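PDB 3VW5: cellobiose 2-epimerase from Ruminococcus albus, which catalyses the reversible epimerization of cellobiose to 4-O-beta-D-glucopyranosyl-D-mannose, acting on the unmodified sugar within an (alpha/alpha)6 barrel. Local coordinates for residues D256-D260 against E261-K265; E334-E338 against Y339-K343. The protein carries 2 engineered substitutions. All blocks are in the same frame, centred on the assembly; numbering follows the deposited sequence.

Both contacts are local and sit at helix ends of the (alpha/alpha)6 barrel. Contact 1 is the turn that joins helix 241-258 to helix 261-281. Contact 2 is the C-terminal end of helix 323-340 and the chain that leaves it. Contact 1 closes before contact 2 opens along the chain. Their centres are 36 Å apart and their nearest atoms about 22 Å apart, so they do not touch. The two differ in chemistry. In contact 1 a carboxylate accepts from N-H groups at a helix start. In contact 2 a lysine ammonium donates to carbonyls of the last turns and of the loop that follows. Their centres lie about 22 and 20 Å from the centre of the chain.

Contact 1: residues D256-D260 against E261-K265; sequences DVLGD and EDLKK
D260 is the N-cap of helix 261-281, and its carboxylate accepts from the first turn of that helix. The turn links two successive helices of the (alpha/alpha)6 barrel, with G259 leaving helix 241-258 with positive phi.

The capping bonds come first. D260 OD2 receives D262 N at 2.8 Å, nearly along its own C-O bond. L263 N adds a weak bond to D260 OD2 at 3.5 Å. The D260 CG lies opposite the backbone N (chi1 -179°), which carries the carboxylate back over the helix start. The D260 backbone also takes part: its O accepts K264 N at 3.0 Å.

The apolar part is small. L258 CD1 and L263 CD1 meet at 4.4 Å, and L258 also packs on A202 and L205 of helix 199-216.

The charged part is a network around K264. Its chain bends at CG-CD and crosses D256 at about a right angle, with K264 CE 3.2 Å from D256 OD1. The salt bridge from K264 NZ to D256 OD1 is long, at 3.8 Å. K264 NZ also makes a salt bridge to E261 OE1 at 3.2 Å, on the syn side and 28° out of the carboxylate plane.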
loop_
_atom_site.group_PDB
_atom_site.type_symbol
_atom_site.label_atom_id
_atom_site.label_comp_id
_atom_site.label_asym_id
_atom_site.label_seq_id
_atom_site.Cartn_x
_atom_site.Cartn_y
_atom_site.Cartn_z
ATOM N N ASP A 256 -4.660 -14.639 -9.269
ATOM C CA ASP A 256 -4.455 -15.943 -8.627
ATOM C C ASP A 256 -5.571 -16.234 -7.633
ATOM O O ASP A 256 -6.029 -17.372 -7.526
ATOM C CB ASP A 256 -3.097 -16.002 -7.911
ATOM C CG ASP A 256 -1.933 -16.098 -8.880
ATOM O OD1 ASP A 256 -2.188 -16.441 -10.056
ATOM O OD2 ASP A 256 -0.771 -15.836 -8.479
ATOM N N VAL A 257 -5.998 -15.199 -6.912
ATOM C CA VAL A 257 -7.059 -15.335 -5.932
ATOM C C VAL A 257 -8.415 -15.570 -6.607
ATOM O O VAL A 257 -9.268 -16.273 -6.071
ATOM C CB VAL A 257 -7.098 -14.115 -4.972
ATOM C CG1 VAL A 257 -8.315 -14.167 -4.080
ATOM C CG2 VAL A 257 -5.827 -14.068 -4.131
ATOM N N LEU A 258 -8.605 -15.005 -7.795
ATOM C CA LEU A 258 -9.814 -15.266 -8.571
ATOM C C LEU A 258 -9.759 -16.667 -9.166
ATOM O O LEU A 258 -10.764 -17.376 -9.223
ATOM C CB LEU A 258 -10.000 -14.217 -9.670
ATOM C CG LEU A 258 -10.462 -12.873 -9.105
ATOM C CD1 LEU A 258 -10.594 -11.809 -10.175
ATOM C CD2 LEU A 258 -11.777 -13.084 -8.382
ATOM N N GLY A 259 -8.566 -17.062 -9.591
ATOM C CA GLY A 259 -8.350 -18.387 -10.131
ATOM C C GLY A 259 -8.863 -18.568 -11.543
ATOM O O GLY A 259 -9.076 -19.690 -11.976
ATOM N N ASP A 260 -9.074 -17.467 -12.260
ATOM C CA ASP A 260 -9.385 -17.529 -13.692
ATOM C C ASP A 260 -8.081 -17.587 -14.486
ATOM O O ASP A 260 -7.287 -16.634 -14.481
ATOM C CB ASP A 260 -10.235 -16.329 -14.122
ATOM C CG ASP A 260 -10.610 -16.356 -15.607
ATOM O OD1 ASP A 260 -11.599 -15.668 -15.969
ATOM O OD2 ASP A 260 -9.934 -17.047 -16.415
ATOM N N GLU A 261 -7.877 -18.714 -15.166
ATOM C CA GLU A 261 -6.629 -19.005 -15.861
ATOM C C GLU A 261 -6.396 -18.096 -17.058
ATOM O O GLU A 261 -5.253 -17.806 -17.410
ATOM C CB GLU A 261 -6.599 -20.468 -16.298
ATOM C CG GLU A 261 -6.672 -21.437 -15.128
ATOM C CD GLU A 261 -5.458 -21.353 -14.201
ATOM O OE1 GLU A 261 -5.652 -21.374 -12.956
ATOM O OE2 GLU A 261 -4.313 -21.273 -14.715
ATOM N N ASP A 262 -7.477 -17.648 -17.683
ATOM C CA ASP A 262 -7.363 -16.712 -18.801
ATOM C C ASP A 262 -6.891 -15.318 -18.360
ATOM O O ASP A 262 -6.016 -14.723 -18.999
ATOM C CB ASP A 262 -8.674 -16.644 -19.585
ATOM C CG ASP A 262 -8.889 -17.879 -20.457
ATOM O OD1 ASP A 262 -7.881 -18.480 -20.910
ATOM O OD2 ASP A 262 -10.063 -18.250 -20.687
ATOM N N LEU A 263 -7.456 -14.802 -17.271
ATOM C CA LEU A 263 -6.927 -13.587 -16.663
ATOM C C LEU A 263 -5.462 -13.765 -16.263
ATOM O O LEU A 263 -4.599 -12.978 -16.667
ATOM C CB LEU A 263 -7.751 -13.160 -15.444
ATOM C CG LEU A 263 -9.076 -12.447 -15.736
ATOM C CD1 LEU A 263 -9.740 -12.033 -14.447
ATOM C CD2 LEU A 263 -8.878 -11.245 -16.652
ATOM N N LYS A 264 -5.182 -14.801 -15.477
ATOM C CA LYS A 264 -3.820 -15.037 -15.010
ATOM C C LYS A 264 -2.797 -14.988 -16.141
ATOM O O LYS A 264 -1.768 -14.327 -16.018
ATOM C CB LYS A 264 -3.706 -16.357 -14.248
ATOM C CG LYS A 264 -4.333 -16.302 -12.875
ATOM C CD LYS A 264 -4.493 -17.687 -12.286
ATOM C CE LYS A 264 -3.178 -18.435 -12.309
ATOM N NZ LYS A 264 -3.288 -19.707 -11.550
ATOM N N LYS A 265 -3.080 -15.678 -17.241
ATOM C CA LYS A 265 -2.124 -15.744 -18.342
ATOM C C LYS A 265 -2.028 -14.365 -18.993
ATOM O O LYS A 265 -0.942 -13.897 -19.355
ATOM C CB LYS A 265 -2.544 -16.813 -19.369
ATOM C CG LYS A 265 -1.441 -17.223 -20.348
ATOM C CD LYS A 265 -1.932 -17.249 -21.804
ATOM C CE LYS A 265 -0.978 -16.476 -22.745
ATOM N NZ LYS A 265 -1.574 -16.106 -24.082
#

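Contact 2: residues E334-E338 against Y339-K343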
loop_
_atom_site.group_PDB
_atom_site.type_symbol
_atom_site.label_atom_id
_atom_site.label_comp_id
_atom_site.label_asym_id
_atom_site.label_seq_id
_atom_site.Cartn_x
_atom_site.Cartn_y
_atom_site.Cartn_z
ATOM N N GLU A 334 20.065 -5.291 -0.874
ATOM C CA GLU A 334 21.405 -4.939 -0.405
ATOM C C GLU A 334 21.479 -3.438 -0.124
ATOM O O GLU A 334 22.049 -3.006 0.886
ATOM C CB GLU A 334 22.488 -5.376 -1.395
ATOM C CG GLU A 334 22.689 -6.898 -1.476
ATOM C CD GLU A 334 23.192 -7.524 -0.166
ATOM O OE1 GLU A 334 22.856 -8.716 0.107
ATOM O OE2 GLU A 334 23.929 -6.827 0.589
ATOM N N ASN A 335 20.869 -2.645 -0.999
ATOM C CA ASN A 335 20.903 -1.196 -0.838
ATOM C C ASN A 335 19.921 -0.650 0.195
ATOM O O ASN A 335 20.165 0.401 0.785
ATOM C CB ASN A 335 20.769 -0.501 -2.187
ATOM C CG ASN A 335 21.999 -0.684 -3.046
ATOM O OD1 ASN A 335 22.944 0.095 -2.965
ATOM N ND2 ASN A 335 22.010 -1.736 -3.854
ATOM N N ILE A 336 18.823 -1.363 0.430
ATOM C CA ILE A 336 17.972 -1.060 1.572
ATOM C C ILE A 336 18.797 -1.175 2.872
ATOM O O ILE A 336 18.739 -0.297 3.738
ATOM C CB ILE A 336 16.751 -1.995 1.631
ATOM C CG1 ILE A 336 15.768 -1.657 0.513
ATOM C CG2 ILE A 336 16.048 -1.905 2.974
ATOM C CD1 ILE A 336 14.642 -2.668 0.397
ATOM N N LYS A 337 19.579 -2.244 2.997
ATOM C CA LYS A 337 20.397 -2.453 4.193
ATOM C C LYS A 337 21.423 -1.340 4.390
ATOM O O LYS A 337 21.558 -0.784 5.481
ATOM C CB LYS A 337 21.144 -3.795 4.116
ATOM C CG LYS A 337 20.274 -5.033 4.208
ATOM C CD LYS A 337 21.117 -6.292 4.385
ATOM C CE LYS A 337 21.942 -6.594 3.146
ATOM N NZ LYS A 337 22.761 -7.822 3.330
ATOM N N GLU A 338 22.163 -1.031 3.330
ATOM C CA GLU A 338 23.245 -0.074 3.436
ATOM C C GLU A 338 22.776 1.345 3.720
ATOM O O GLU A 338 23.385 2.053 4.530
ATOM C CB GLU A 338 24.109 -0.099 2.186
ATOM C CG GLU A 338 25.509 0.452 2.430
ATOM C CD GLU A 338 26.457 0.198 1.268
ATOM O OE1 GLU A 338 27.521 0.889 1.187
ATOM O OE2 GLU A 338 26.139 -0.699 0.440
ATOM N N TYR A 339 21.676 1.743 3.082
ATOM C CA TYR A 339 21.311 3.156 2.995
ATOM C C TYR A 339 19.940 3.534 3.494
ATOM O O TYR A 339 19.708 4.704 3.777
ATOM C CB TYR A 339 21.370 3.589 1.545
ATOM C CG TYR A 339 22.715 3.435 0.908
ATOM C CD1 TYR A 339 23.859 3.974 1.508
ATOM C CD2 TYR A 339 22.852 2.759 -0.295
ATOM C CE1 TYR A 339 25.101 3.844 0.913
ATOM C CE2 TYR A 339 24.081 2.619 -0.894
ATOM C CZ TYR A 339 25.205 3.164 -0.292
ATOM O OH TYR A 339 26.433 3.035 -0.905
ATOM N N ILE A 340 19.018 2.571 3.561
ATOM C CA ILE A 340 17.631 2.891 3.883
ATOM C C ILE A 340 17.249 2.545 5.324
ATOM O O ILE A 340 16.498 3.263 5.970
ATOM C CB ILE A 340 16.686 2.185 2.926
ATOM C CG1 ILE A 340 16.865 2.732 1.515
ATOM C CG2 ILE A 340 15.253 2.362 3.374
ATOM C CD1 ILE A 340 16.451 4.189 1.378
ATOM N N ILE A 341 17.766 1.430 5.818
ATOM C CA ILE A 341 17.523 1.003 7.188
ATOM C C ILE A 341 18.282 1.877 8.194
ATOM O O ILE A 341 19.485 2.058 8.078
ATOM C CB ILE A 341 17.937 -0.476 7.366
ATOM C CG1 ILE A 341 17.038 -1.380 6.537
ATOM C CG2 ILE A 341 17.864 -0.890 8.822
ATOM C CD1 ILE A 341 17.414 -2.833 6.615
ATOM N N ASP A 342 17.566 2.412 9.175
ATOM C CA ASP A 342 18.141 3.264 10.215
ATOM C C ASP A 342 18.920 2.432 11.241
ATOM O O ASP A 342 18.422 1.413 11.727
ATOM C CB ASP A 342 17.007 4.007 10.929
ATOM C CG ASP A 342 17.449 5.333 11.540
ATOM O OD1 ASP A 342 18.659 5.513 11.812
ATOM O OD2 ASP A 342 16.573 6.197 11.756
ATOM N N LYS A 343 20.133 2.877 11.573
ATOM C CA LYS A 343 20.958 2.230 12.596
ATOM C C LYS A 343 20.936 3.002 13.921
ATOM O O LYS A 343 21.513 2.564 14.919
ATOM C CB LYS A 343 22.402 2.048 12.112
ATOM C CG LYS A 343 22.581 1.045 10.970
ATOM C CD LYS A 343 22.318 1.672 9.587
ATOM C CE LYS A 343 22.459 0.628 8.479
ATOM N NZ LYS A 343 22.031 1.116 7.124
#
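This is a local contact at the C-terminal end of helix 323-340, one of the helices of the (alpha/alpha)6 barrel, which has a wider pi-type turn at 336-338 shortly before the chain leaves it. Y339 packs against E338 and N335, and K343 folds back onto the carbonyls of K337, E338 and I341.

The backbone shows the widening. I336 O accepts two N-H groups, I340 N and I341 N, both at 2.9 Å. The I341 bond is a five-residue step and runs nearly along the carbonyl. The I340 donor sits above the carbonyl plane.

The Y339 ring lies beside E338. E338 CG stands over one face, 3.9 Å from the ring centroid and 16° off the normal, a CH-pi contact. The extended E338 chain carries its carboxylate on over the ring, stacked with the planes 22° apart. N335 OD1 comes to the ring edge, 3.5 Å from Y339 CE2. The amide of N335 also bonds S331 O through ND2. H357 stacks on the tyrosine as well.

On the buried side, I336 CG2 meets I341 CG1 at 3.7 Å. Both isoleucines also touch W349, and I341 reaches helix 2-19 at E9 and H13.

K343 comes back from the loop, bent at CB-CG (chi2 84°). Its NZ bonds K337 O at 2.6 Å, in the carbonyl plane, and I341 O at 2.9 Å, also in plane. A weak bond goes to E338 O. K337 NZ makes a salt bridge to E5 of helix 2-19 and another, with weak hydrogen bonds, to E334. Two carbonyls of the last helical turns and one of the loop, I341 O, thus put partial negative charge round K343 NZ, which would probably stabilise its positive charge.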